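Local coordinates for protein serine protease inhibitor infestin (Triatoma infestans, PDB 2ERW) that probably blocks serine proteases of the blood-clotting cascade, this chain being infestin 4, a Kazal-type domain that inhibits factor XIIa, at residues Met28-Cys31 and Ala32-Thr35. Residues are numbered along the deposited sequence; the frame is centred on the assembly and turned at random.
Sequences MLNC and AAQT
With chi1 at 62°, Thr35 holds OG1 between its own backbone N and carbonyl carbon, which turns the hydroxyl back over the preceding helical turn, where it donates a hydrogen bond to Cys31 O, OG1 to O 2.7 Å. The hydroxyl comes from above the carbonyl plane. Cys31 O also takes a weak bond from Gln34 N, and CG2 of Thr35 lies 3.6 Å from the same oxygen. Asn30, one turn before Gln34, has CG trans to its backbone N (chi1 -176°), and Gln34, bent at chi2, crosses the Asn30 side chain at a slant, the two amide planes 36° apart. CG of Gln34 rests 3.2 Å from Asn30 O, whose carbonyl accepts Gln34 N. An alanine in place of Asn30 would probably leave the Gln34 amide without its neighbour and freer to turn. These residues belong to the single helix 26-35 of the Kazal domain, the compact inhibitor fold in which three disulfides tie a short helix and a small antiparallel sheet to the surrounding loops. Cys31 makes one of those links, its SG joined to Cys6, while Asn30 and Gln34 both touch Pro5 in the same N-terminal loop. The helical bonds upstream are regular: Ala32 N reaches Met28 O at 3.0 Å, and Ala33 N reaches Leu29 O at 2.8 Å. The methyl groups of Ala32 and Ala33 flank Leu29 O, each CB 3.5 Å from it. On the buried face Leu29 and Ala32 pack against Tyr23 of strand 22-23, and Ala32 also meets Leu40, whereas Met28 lies against Cys8 and its backbone N bonds to OD1 of Asn25.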
loop_
_atom_site.group_PDB
_atom_site.type_symbol
_atom_site.label_atom_id
_atom_site.label_comp_id
_atom_site.label_asym_id
_atom_site.label_seq_id
_atom_site.Cartn_x
_atom_site.Cartn_y
_atom_site.Cartn_z
ATOM N N MET A 28 2.663 -4.137 -4.470
ATOM C CA MET A 28 3.200 -2.795 -4.500
ATOM C C MET A 28 3.592 -2.312 -3.130
ATOM O O MET A 28 4.546 -1.580 -3.008
ATOM C CB MET A 28 2.181 -1.851 -5.092
ATOM C CG MET A 28 1.899 -2.235 -6.494
ATOM S SD MET A 28 3.158 -1.638 -7.562
ATOM C CE MET A 28 2.296 -1.681 -9.130
ATOM N N LEU A 29 2.879 -2.727 -2.096
ATOM C CA LEU A 29 3.319 -2.372 -0.757
ATOM C C LEU A 29 4.668 -2.990 -0.493
ATOM O O LEU A 29 5.561 -2.335 0.040
ATOM C CB LEU A 29 2.287 -2.862 0.264
ATOM C CG LEU A 29 2.631 -2.471 1.699
ATOM C CD1 LEU A 29 1.368 -2.223 2.461
ATOM C CD2 LEU A 29 3.467 -3.537 2.395
ATOM N N ASN A 30 4.832 -4.251 -0.868
ATOM C CA ASN A 30 6.112 -4.868 -0.631
ATOM C C ASN A 30 7.213 -4.185 -1.402
ATOM O O ASN A 30 8.327 -4.010 -0.911
ATOM C CB ASN A 30 6.102 -6.327 -0.994
ATOM C CG ASN A 30 7.407 -6.968 -0.650
ATOM O OD1 ASN A 30 7.782 -7.023 0.522
ATOM N ND2 ASN A 30 8.159 -7.361 -1.664
ATOM N N CYS A 31 6.914 -3.791 -2.623
ATOM C CA CYS A 31 7.890 -3.050 -3.389
ATOM C C CYS A 31 8.326 -1.834 -2.599
ATOM O O CYS A 31 9.513 -1.570 -2.461
ATOM C CB CYS A 31 7.244 -2.599 -4.671
ATOM S SG CYS A 31 8.180 -1.403 -5.545
ATOM N N ALA A 32 7.362 -1.092 -2.067
ATOM C CA ALA A 32 7.700 0.103 -1.310
ATOM C C ALA A 32 8.472 -0.261 -0.047
ATOM O O ALA A 32 9.386 0.452 0.346
ATOM C CB ALA A 32 6.451 0.861 -0.974
ATOM N N ALA A 33 8.111 -1.390 0.563
ATOM C CA ALA A 33 8.763 -1.834 1.801
ATOM C C ALA A 33 10.215 -2.132 1.538
ATOM O O ALA A 33 11.050 -1.983 2.417
ATOM C CB ALA A 33 8.083 -3.068 2.344
ATOM N N GLN A 34 10.513 -2.562 0.326
ATOM C CA GLN A 34 11.872 -2.984 0.012
ATOM C C GLN A 34 12.709 -1.862 -0.550
ATOM O O GLN A 34 13.937 -1.955 -0.548
ATOM C CB GLN A 34 11.877 -4.159 -0.971
ATOM C CG GLN A 34 11.192 -5.435 -0.496
ATOM C CD GLN A 34 11.299 -5.704 0.992
ATOM O OE1 GLN A 34 10.294 -5.962 1.654
ATOM N NE2 GLN A 34 12.513 -5.657 1.526
ATOM N N THR A 35 12.069 -0.801 -1.030
ATOM C CA THR A 35 12.791 0.208 -1.808
ATOM C C THR A 35 12.548 1.644 -1.371
ATOM O O THR A 35 13.364 2.519 -1.635
ATOM C CB THR A 35 12.437 0.110 -3.312
ATOM O OG1 THR A 35 11.041 0.368 -3.487
ATOM C CG2 THR A 35 12.766 -1.268 -3.854
#